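Local structure of galactofuranose-binding protein YtfQ (Escherichia coli, 2VK2) at residues Ile110-Leu115 and Ala243-Thr248; Ile144-Gly149 and Ser225-Pro230; Lys148-Ala153 and Ile192-Ala197. The protein binds alpha- and beta-galactofuranose in the periplasm as the solute-binding component of the ABC transporter complex YtfQRT-YjfF. All blocks are in the same frame, centred on the assembly; numbering follows the deposited sequence.

Contact 1 of 3, residues Ile110-Leu115 and Ala243-Thr248. With GZL (beta-D-galactofuranose), chain B.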
loop_
_atom_site.group_PDB
_atom_site.type_symbol
_atom_site.label_atom_id
_atom_site.label_comp_id
_atom_site.label_asym_id
_atom_site.label_seq_id
_atom_site.Cartn_x
_atom_site.Cartn_y
_atom_site.Cartn_z
ATOM N N ILE A 110 2.899 -6.472 7.599
ATOM C CA ILE A 110 3.861 -7.538 7.840
ATOM C C ILE A 110 3.290 -8.842 7.282
ATOM O O ILE A 110 3.977 -9.574 6.565
ATOM C CB ILE A 110 4.202 -7.690 9.342
ATOM C CG1 ILE A 110 4.817 -6.393 9.887
ATOM C CG2 ILE A 110 5.156 -8.856 9.544
ATOM C CD1 ILE A 110 5.188 -6.441 11.350
ATOM N N LEU A 111 2.026 -9.115 7.593
ATOM C CA LEU A 111 1.334 -10.287 7.053
ATOM C C LEU A 111 1.328 -10.309 5.526
ATOM O O LEU A 111 1.545 -11.355 4.926
ATOM C CB LEU A 111 -0.106 -10.364 7.572
ATOM C CG LEU A 111 -0.987 -11.463 6.965
ATOM C CD1 LEU A 111 -0.445 -12.847 7.308
ATOM C CD2 LEU A 111 -2.421 -11.301 7.442
ATOM N N GLU A 112 1.072 -9.169 4.895
ATOM C CA GLU A 112 1.073 -9.101 3.432
ATOM C C GLU A 112 2.403 -9.596 2.869
ATOM O O GLU A 112 2.427 -10.391 1.928
ATOM C CB GLU A 112 0.816 -7.676 2.956
ATOM C CG GLU A 112 -0.595 -7.165 3.199
ATOM C CD GLU A 112 -0.734 -5.702 2.854
ATOM O OE1 GLU A 112 0.247 -4.960 3.054
ATOM O OE2 GLU A 112 -1.812 -5.289 2.376
ATOM N N GLY A 113 3.509 -9.126 3.441
ATOM C CA GLY A 113 4.837 -9.568 3.020
ATOM C C GLY A 113 5.069 -11.043 3.284
ATOM O O GLY A 113 5.656 -11.748 2.461
ATOM N N LYS A 114 4.595 -11.512 4.433
ATOM C CA LYS A 114 4.689 -12.921 4.804
ATOM C C LYS A 114 3.933 -13.824 3.835
ATOM O O LYS A 114 4.407 -14.903 3.494
ATOM C CB LYS A 114 4.144 -13.120 6.217
ATOM C CG LYS A 114 4.203 -14.538 6.742
ATOM C CD LYS A 114 3.610 -14.604 8.135
ATOM C CE LYS A 114 3.760 -15.976 8.752
ATOM N NZ LYS A 114 3.032 -17.015 7.982
ATOM N N LEU A 115 2.751 -13.391 3.410
ATOM C CA LEU A 115 1.956 -14.184 2.471
ATOM C C LEU A 115 2.706 -14.417 1.161
ATOM O O LEU A 115 2.694 -15.526 0.623
ATOM C CB LEU A 115 0.606 -13.516 2.202
ATOM C CG LEU A 115 -0.392 -13.551 3.363
ATOM C CD1 LEU A 115 -1.592 -12.671 3.054
ATOM C CD2 LEU A 115 -0.832 -14.979 3.671
ATOM N N ALA A 243 1.708 -13.906 -8.238
ATOM C CA ALA A 243 1.089 -13.834 -6.915
ATOM C C ALA A 243 0.849 -12.393 -6.490
ATOM O O ALA A 243 1.717 -11.540 -6.659
ATOM C CB ALA A 243 1.973 -14.545 -5.893
ATOM N N SER A 244 -0.335 -12.128 -5.947
ATOM C CA SER A 244 -0.634 -10.812 -5.385
ATOM C C SER A 244 -1.551 -10.916 -4.177
ATOM O O SER A 244 -2.482 -11.715 -4.159
ATOM C CB SER A 244 -1.275 -9.902 -6.433
ATOM O OG SER A 244 -1.571 -8.623 -5.882
ATOM N N VAL A 245 -1.297 -10.073 -3.182
ATOM C CA VAL A 245 -2.130 -10.001 -1.991
ATOM C C VAL A 245 -3.102 -8.835 -2.127
ATOM O O VAL A 245 -2.690 -7.700 -2.360
ATOM C CB VAL A 245 -1.271 -9.816 -0.725
ATOM C CG1 VAL A 245 -2.155 -9.642 0.498
ATOM C CG2 VAL A 245 -0.340 -11.007 -0.542
ATOM N N GLU A 246 -4.391 -9.119 -1.974
ATOM C CA GLU A 246 -5.419 -8.089 -2.068
ATOM C C GLU A 246 -5.377 -7.137 -0.878
ATOM O O GLU A 246 -5.255 -7.570 0.267
ATOM C CB GLU A 246 -6.802 -8.734 -2.136
ATOM C CG GLU A 246 -7.939 -7.745 -2.301
ATOM C CD GLU A 246 -9.294 -8.378 -2.068
ATOM O OE1 GLU A 246 -9.977 -8.690 -3.062
ATOM O OE2 GLU A 246 -9.676 -8.565 -0.893
ATOM N N LEU A 247 -5.508 -5.845 -1.171
ATOM C CA LEU A 247 -5.655 -4.797 -0.169
ATOM C C LEU A 247 -6.917 -4.018 -0.502
ATOM O O LEU A 247 -7.027 -3.459 -1.591
ATOM C CB LEU A 247 -4.452 -3.859 -0.214
ATOM C CG LEU A 247 -4.504 -2.625 0.694
ATOM C CD1 LEU A 247 -4.440 -3.032 2.157
ATOM C CD2 LEU A 247 -3.379 -1.679 0.344
ATOM N N THR A 248 -7.873 -3.967 0.421
ATOM C CA THR A 248 -9.107 -3.232 0.145
ATOM C C THR A 248 -8.815 -1.749 -0.077
ATOM O O THR A 248 -8.075 -1.144 0.692
ATOM C CB THR A 248 -10.165 -3.384 1.255
ATOM O OG1 THR A 248 -11.345 -2.670 0.873
ATOM C CG2 THR A 248 -9.660 -2.849 2.590
HETATM C C6 GZL B . -1.080 0.668 1.305
HETATM C C5 GZL B . -0.284 1.690 0.932
HETATM C C4 GZL B . 0.477 1.734 -0.380
HETATM C C3 GZL B . 0.140 0.807 -1.514
HETATM C C2 GZL B . 0.083 1.481 -2.655
HETATM O O6 GZL B . -1.712 0.671 2.483
HETATM O O5 GZL B . -0.067 2.694 1.789
HETATM O O4 GZL B . 0.358 3.033 -0.977
HETATM O O3 GZL B . 0.015 -0.507 -1.363
HETATM C C1 GZL B . 0.245 2.937 -2.401
HETATM O O2 GZL B . -0.116 1.014 -3.888
HETATM O O1 GZL B . 1.417 3.456 -3.021
HETATM O O HOH W 1 -4.112 -6.550 2.531
#
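Val245 turns its two methyl groups onto helix 109-124, where they meet the side chains of Glu112 and Leu115. Its CG1 lies opposite to the backbone N across the CA-CB bond (chi1 176°) and packs against both the CG of Glu112 and the CD1 of Leu115. The other methyl, CG2, sits 3.8 Å from Leu115 CB and equally close to the carbonyl oxygen of Glu112, so one valine touches both side chains and backbone of the helix. The side chains of Leu115 and Val245 run at about a right angle to each other.

Glu112 can be followed outward from there. Its CB leaves the helix beside the strand rather than straight at it; CG comes within 4.0 Å of Val245 CG1, and an extended chain (chi2 173°) carries the carboxylate on past the valine. At the tip the two oxygens part company. OE1 is engaged in a salt bridge with NE of Arg146, on helix 141-153. OE2 lies against the aliphatic side chain of Leu247, 3.5 Å from its CD1, and accepts a hydrogen bond of 2.6 Å from a water.

This belongs to the periplasmic binding protein fold, two alpha/beta lobes with the ligand between them: strand 243-246 is part of one lobe's sheet, helix 109-124 packs on that sheet, and Leu247, next in the chain after Glu246, reaches the pocket. The same water donates its other proton to the carbonyl O of Glu246, 2.7 Å away, and so ties the glutamate to the strand without any direct hydrogen bond between the segments. Leu247 CD2 reaches the bound galactofuranose, lying 3.4 Å from its C6, while the backbone O of Leu247 accepts a hydrogen bond from the indole NE1 of Trp16.

Contact 2 of 3, residues Ile144-Gly149 and Ser225-Pro230. With GZL (beta-D-galactofuranose), chain B.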
loop_
_atom_site.group_PDB
_atom_site.type_symbol
_atom_site.label_atom_id
_atom_site.label_comp_id
_atom_site.label_asym_id
_atom_site.label_seq_id
_atom_site.Cartn_x
_atom_site.Cartn_y
_atom_site.Cartn_z
ATOM N N ILE A 144 8.417 -0.525 5.196
ATOM C CA ILE A 144 9.178 -1.127 6.284
ATOM C C ILE A 144 8.584 -2.486 6.663
ATOM O O ILE A 144 9.308 -3.474 6.801
ATOM C CB ILE A 144 9.203 -0.190 7.513
ATOM C CG1 ILE A 144 10.011 1.075 7.200
ATOM C CG2 ILE A 144 9.784 -0.903 8.725
ATOM C CD1 ILE A 144 9.761 2.221 8.168
ATOM N N ASP A 145 7.262 -2.534 6.804
ATOM C CA ASP A 145 6.577 -3.743 7.250
ATOM C C ASP A 145 6.540 -4.836 6.185
ATOM O O ASP A 145 6.728 -6.009 6.498
ATOM C CB ASP A 145 5.156 -3.416 7.722
ATOM C CG ASP A 145 5.131 -2.638 9.029
ATOM O OD1 ASP A 145 6.190 -2.496 9.681
ATOM O OD2 ASP A 145 4.033 -2.178 9.398
ATOM N N ARG A 146 6.303 -4.460 4.930
ATOM C CA ARG A 146 6.305 -5.436 3.838
ATOM C C ARG A 146 7.692 -6.024 3.609
ATOM O O ARG A 146 7.819 -7.199 3.277
ATOM C CB ARG A 146 5.755 -4.822 2.551
ATOM C CG ARG A 146 4.260 -4.661 2.603
ATOM C CD ARG A 146 3.730 -3.809 1.488
ATOM N NE ARG A 146 2.288 -3.657 1.624
ATOM C CZ ARG A 146 1.562 -2.787 0.933
ATOM N NH1 ARG A 146 2.142 -1.982 0.054
ATOM N NH2 ARG A 146 0.253 -2.712 1.140
ATOM N N LYS A 147 8.731 -5.215 3.795
ATOM C CA LYS A 147 10.099 -5.720 3.741
ATOM C C LYS A 147 10.327 -6.753 4.846
ATOM O O LYS A 147 10.843 -7.840 4.586
ATOM C CB LYS A 147 11.103 -4.573 3.862
ATOM C CG LYS A 147 12.553 -5.023 3.835
ATOM C CD LYS A 147 13.499 -3.872 3.539
ATOM C CE LYS A 147 14.935 -4.351 3.404
ATOM N NZ LYS A 147 15.083 -5.452 2.406
ATOM N N LYS A 148 9.924 -6.416 6.070
ATOM C CA LYS A 148 10.114 -7.305 7.221
ATOM C C LYS A 148 9.353 -8.620 7.061
ATOM O O LYS A 148 9.896 -9.687 7.333
ATOM C CB LYS A 148 9.684 -6.619 8.528
ATOM C CG LYS A 148 9.844 -7.505 9.768
ATOM C CD LYS A 148 9.269 -6.859 11.021
ATOM C CE LYS A 148 9.268 -7.819 12.204
ATOM N NZ LYS A 148 8.392 -7.341 13.312
ATOM N N GLY A 149 8.091 -8.543 6.649
ATOM C CA GLY A 149 7.261 -9.739 6.520
ATOM C C GLY A 149 7.823 -10.754 5.541
ATOM O O GLY A 149 7.882 -11.949 5.828
ATOM N N SER A 225 3.658 -9.503 -5.487
ATOM C CA SER A 225 3.395 -8.103 -5.176
ATOM C C SER A 225 2.114 -7.960 -4.364
ATOM O O SER A 225 1.474 -8.952 -4.028
ATOM C CB SER A 225 3.343 -7.277 -6.463
ATOM O OG SER A 225 2.382 -7.788 -7.370
ATOM N N ILE A 226 1.768 -6.725 -4.015
ATOM C CA ILE A 226 0.654 -6.469 -3.114
ATOM C C ILE A 226 -0.229 -5.349 -3.651
ATOM O O ILE A 226 0.275 -4.351 -4.156
ATOM C CB ILE A 226 1.181 -6.090 -1.707
ATOM C CG1 ILE A 226 1.971 -7.258 -1.098
ATOM C CG2 ILE A 226 0.037 -5.692 -0.778
ATOM C CD1 ILE A 226 2.949 -6.848 -0.020
ATOM N N ASP A 227 -1.543 -5.573 -3.555
ATOM C CA ASP A 227 -2.623 -4.568 -3.696
ATOM C C ASP A 227 -3.864 -5.204 -4.311
ATOM O O ASP A 227 -4.979 -4.943 -3.870
ATOM C CB ASP A 227 -2.257 -3.342 -4.544
ATOM C CG ASP A 227 -1.521 -2.270 -3.763
ATOM O OD1 ASP A 227 -1.461 -2.329 -2.515
ATOM O OD2 ASP A 227 -1.008 -1.357 -4.428
ATOM N N GLY A 228 -3.666 -6.022 -5.341
ATOM C CA GLY A 228 -4.776 -6.576 -6.104
ATOM C C GLY A 228 -5.433 -5.534 -6.985
ATOM O O GLY A 228 -6.659 -5.439 -7.022
ATOM N N VAL A 229 -4.630 -4.748 -7.699
ATOM C CA VAL A 229 -5.178 -3.810 -8.677
ATOM C C VAL A 229 -5.601 -4.599 -9.919
ATOM O O VAL A 229 -5.040 -5.666 -10.197
ATOM C CB VAL A 229 -4.181 -2.683 -9.055
ATOM C CG1 VAL A 229 -3.746 -1.921 -7.811
ATOM C CG2 VAL A 229 -2.972 -3.233 -9.792
ATOM N N PRO A 230 -6.604 -4.094 -10.660
ATOM C CA PRO A 230 -7.070 -4.807 -11.854
ATOM C C PRO A 230 -5.948 -5.284 -12.776
ATOM O O PRO A 230 -5.998 -6.415 -13.266
ATOM C CB PRO A 230 -7.936 -3.763 -12.565
ATOM C CG PRO A 230 -8.458 -2.911 -11.478
ATOM C CD PRO A 230 -7.378 -2.859 -10.428
HETATM C C6 GZL B . -1.080 0.668 1.305
HETATM C C5 GZL B . -0.284 1.690 0.932
HETATM C C4 GZL B . 0.477 1.734 -0.380
HETATM C C3 GZL B . 0.140 0.807 -1.514
HETATM C C2 GZL B . 0.083 1.481 -2.655
HETATM O O6 GZL B . -1.712 0.671 2.483
HETATM O O5 GZL B . -0.067 2.694 1.789
HETATM O O4 GZL B . 0.358 3.033 -0.977
HETATM O O3 GZL B . 0.015 -0.507 -1.363
HETATM C C1 GZL B . 0.245 2.937 -2.401
HETATM O O2 GZL B . -0.116 1.014 -3.888
HETATM O O1 GZL B . 1.417 3.456 -3.021
#
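Arg146 and Ile226 pack against each other in the galactofuranose pocket of this periplasmic binding protein, where helix 141-153 faces the turn that follows strand 222-225. Arg146 starts with CG beside the backbone N (chi1 -75°) and is then extended as far as NE, which carries its guanidinium from the helix to the sugar. Ile226 follows it along the way with both branches. The CD1 methyl touches the aliphatic part, 3.5 Å from Arg146 CD, whereas the CG2 methyl lies over one face of the guanidinium, 3.4 Å above its plane and displaced toward the rim. With NE held by Glu112, this packing probably restricts rotation of the group.

The sugar comes to the guanidinium edge. Arg146 NH1 donates to GZL O3 over 3.0 Å at 160°, and NH2 adds a weak, bent bond to the same oxygen. Arg146 NH2 and Asp227 OD1 are 4.1 Å apart, beyond a salt bridge, so the O3 hydroxyl bridges the two opposite charges, accepting from the arginine and donating to the carboxylate. Asp227 turns its CG beside its own backbone N (chi1 -84°), presenting both oxygens to neighbouring hydroxyls: OD1 receives GZL O3 at 2.6 Å, and OD2 receives GZL O2, also at 2.6 Å.

Contact 3 of 3, residues Lys148-Ala153 and Ile192-Ala197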
loop_
_atom_site.group_PDB
_atom_site.type_symbol
_atom_site.label_atom_id
_atom_site.label_comp_id
_atom_site.label_asym_id
_atom_site.label_seq_id
_atom_site.Cartn_x
_atom_site.Cartn_y
_atom_site.Cartn_z
ATOM N N LYS A 148 9.924 -6.416 6.070
ATOM C CA LYS A 148 10.114 -7.305 7.221
ATOM C C LYS A 148 9.353 -8.620 7.061
ATOM O O LYS A 148 9.896 -9.687 7.333
ATOM C CB LYS A 148 9.684 -6.619 8.528
ATOM C CG LYS A 148 9.844 -7.505 9.768
ATOM C CD LYS A 148 9.269 -6.859 11.021
ATOM C CE LYS A 148 9.268 -7.819 12.204
ATOM N NZ LYS A 148 8.392 -7.341 13.312
ATOM N N GLY A 149 8.091 -8.543 6.649
ATOM C CA GLY A 149 7.261 -9.739 6.520
ATOM C C GLY A 149 7.823 -10.754 5.541
ATOM O O GLY A 149 7.882 -11.949 5.828
ATOM N N PHE A 150 8.250 -10.266 4.384
ATOM C CA PHE A 150 8.852 -11.119 3.365
ATOM C C PHE A 150 10.169 -11.709 3.864
ATOM O O PHE A 150 10.408 -12.905 3.715
ATOM C CB PHE A 150 9.074 -10.312 2.086
ATOM C CG PHE A 150 9.642 -11.110 0.946
ATOM C CD1 PHE A 150 8.813 -11.859 0.116
ATOM C CD2 PHE A 150 11.002 -11.092 0.685
ATOM C CE1 PHE A 150 9.340 -12.592 -0.943
ATOM C CE2 PHE A 150 11.534 -11.817 -0.369
ATOM C CZ PHE A 150 10.701 -12.565 -1.189
ATOM N N ALA A 151 11.002 -10.863 4.470
ATOM C CA ALA A 151 12.300 -11.283 5.005
ATOM C C ALA A 151 12.162 -12.398 6.037
ATOM O O ALA A 151 12.918 -13.375 6.017
ATOM C CB ALA A 151 13.028 -10.090 5.616
ATOM N N GLU A 152 11.192 -12.256 6.934
ATOM C CA GLU A 152 10.958 -13.266 7.963
ATOM C C GLU A 152 10.466 -14.578 7.358
ATOM O O GLU A 152 10.895 -15.651 7.775
ATOM C CB GLU A 152 9.957 -12.760 9.004
ATOM C CG GLU A 152 10.471 -11.611 9.865
ATOM C CD GLU A 152 11.621 -12.001 10.779
ATOM O OE1 GLU A 152 11.734 -13.190 11.144
ATOM O OE2 GLU A 152 12.412 -11.104 11.140
ATOM N N ALA A 153 9.587 -14.487 6.363
ATOM C CA ALA A 153 9.014 -15.675 5.724
ATOM C C ALA A 153 10.048 -16.532 4.992
ATOM O O ALA A 153 9.889 -17.749 4.918
ATOM C CB ALA A 153 7.898 -15.276 4.768
ATOM N N ILE A 192 18.401 -13.541 -11.987
ATOM C CA ILE A 192 17.229 -13.196 -11.181
ATOM C C ILE A 192 16.163 -14.280 -11.323
ATOM O O ILE A 192 15.818 -14.665 -12.440
ATOM C CB ILE A 192 16.623 -11.848 -11.621
ATOM C CG1 ILE A 192 17.661 -10.726 -11.511
ATOM C CG2 ILE A 192 15.387 -11.520 -10.782
ATOM C CD1 ILE A 192 17.177 -9.390 -12.032
ATOM N N CYS A 193 15.652 -14.759 -10.189
ATOM C CA CYS A 193 14.588 -15.769 -10.140
ATOM C C CYS A 193 13.209 -15.139 -9.930
ATOM O O CYS A 193 12.215 -15.614 -10.482
ATOM C CB CYS A 193 14.889 -16.785 -9.025
ATOM S SG CYS A 193 13.477 -17.692 -8.308
ATOM N N MET A 194 13.149 -14.071 -9.138
ATOM C CA MET A 194 11.877 -13.494 -8.730
ATOM C C MET A 194 12.032 -12.022 -8.366
ATOM O O MET A 194 13.051 -11.616 -7.799
ATOM C CB MET A 194 11.333 -14.288 -7.538
ATOM C CG MET A 194 9.989 -13.828 -7.000
ATOM S SD MET A 194 10.148 -12.837 -5.502
ATOM C CE MET A 194 8.423 -12.689 -5.034
ATOM N N VAL A 195 11.025 -11.227 -8.714
ATOM C CA VAL A 195 10.928 -9.851 -8.241
ATOM C C VAL A 195 9.798 -9.756 -7.224
ATOM O O VAL A 195 8.674 -10.192 -7.485
ATOM C CB VAL A 195 10.736 -8.820 -9.390
ATOM C CG1 VAL A 195 9.559 -9.189 -10.295
ATOM C CG2 VAL A 195 10.563 -7.408 -8.824
ATOM N N TYR A 196 10.136 -9.214 -6.055
ATOM C CA TYR A 196 9.185 -8.932 -4.991
ATOM C C TYR A 196 8.989 -7.429 -4.972
ATOM O O TYR A 196 9.932 -6.686 -4.704
ATOM C CB TYR A 196 9.727 -9.409 -3.637
ATOM C CG TYR A 196 8.910 -8.953 -2.443
ATOM C CD1 TYR A 196 7.524 -9.095 -2.425
ATOM C CD2 TYR A 196 9.522 -8.386 -1.326
ATOM C CE1 TYR A 196 6.771 -8.678 -1.341
ATOM C CE2 TYR A 196 8.773 -7.969 -0.231
ATOM C CZ TYR A 196 7.399 -8.123 -0.245
ATOM O OH TYR A 196 6.629 -7.722 0.825
ATOM N N ALA A 197 7.776 -6.977 -5.270
ATOM C CA ALA A 197 7.483 -5.551 -5.260
ATOM C C ALA A 197 6.479 -5.251 -4.162
ATOM O O ALA A 197 5.481 -5.955 -4.006
ATOM C CB ALA A 197 6.952 -5.106 -6.606
#
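A helix laid on the central sheet of one lobe brings Phe150 of helix 141-153 onto Tyr196 of strand 194-197 in an offset stack. The ring centroids are 4.1 Å apart and the planes are inclined by only 13°. The two side chains overlap head to tail: the CB of Phe150 lies over the outer end of the tyrosine ring, 3.3 Å from Tyr196 CE2, while the far end of the phenylalanine ring reaches back to the root of the tyrosine. There Tyr196 CB makes a CH-pi contact over the face of the Phe150 ring, 4.3 Å from its centroid. In the other direction, Phe150 CD1 stands over the centre of the Tyr196 ring. Both aromatic groups leave their backbones with CG opposite to N, and it is in this conformation that the helix residue and the strand residue lie face to face.

Such packing of helices on a sheet is the basic construction of the alpha/beta lobes of periplasmic binding proteins, and here strand 194-197 lies inside the sheet between strands 129-135 and 222-225. Two residues earlier on the strand, Met194 points to the same helix. Its chain bends at chi2 (-101°) and leads the CE methyl to 4.2 Å from Phe150 CE1; the sulfur makes a Met-aromatic contact, SD being 5.5 Å from the centroid of the Phe150 ring in an oblique position. Leu120 of helix 109-124 touches both Phe150 and Met194. The phenol of Tyr196 is hydrogen-bonded to the backbone O of Arg146, one turn before Phe150, while next to Met194 the neighbouring Cys193 forms a disulfide with Cys129.

In the fold
The three contacts belong to one lobe; two of them line the sugar and the third lies behind them, the Tyr196 side chain about 10 Å from the ligand. Contacts 1 and 2 have centres about 5 Å apart and are joined by the salt bridge of Glu112 OE1 to Arg146 NE (2.8 Å) and by the probable backbone hydrogen bond from Asp227 N to Val245 O (2.7 Å). Contact 3, centred about 10 Å from contact 2, shares helix 141-153 with it, and the probable hydrogen bond between Tyr196 OH and Arg146 O (2.8 Å) connects the aromatic stack to a residue that binds the ligand. Gly113 of contact 1 packs on contact 3, its CA 3.4 Å from Tyr196 OH.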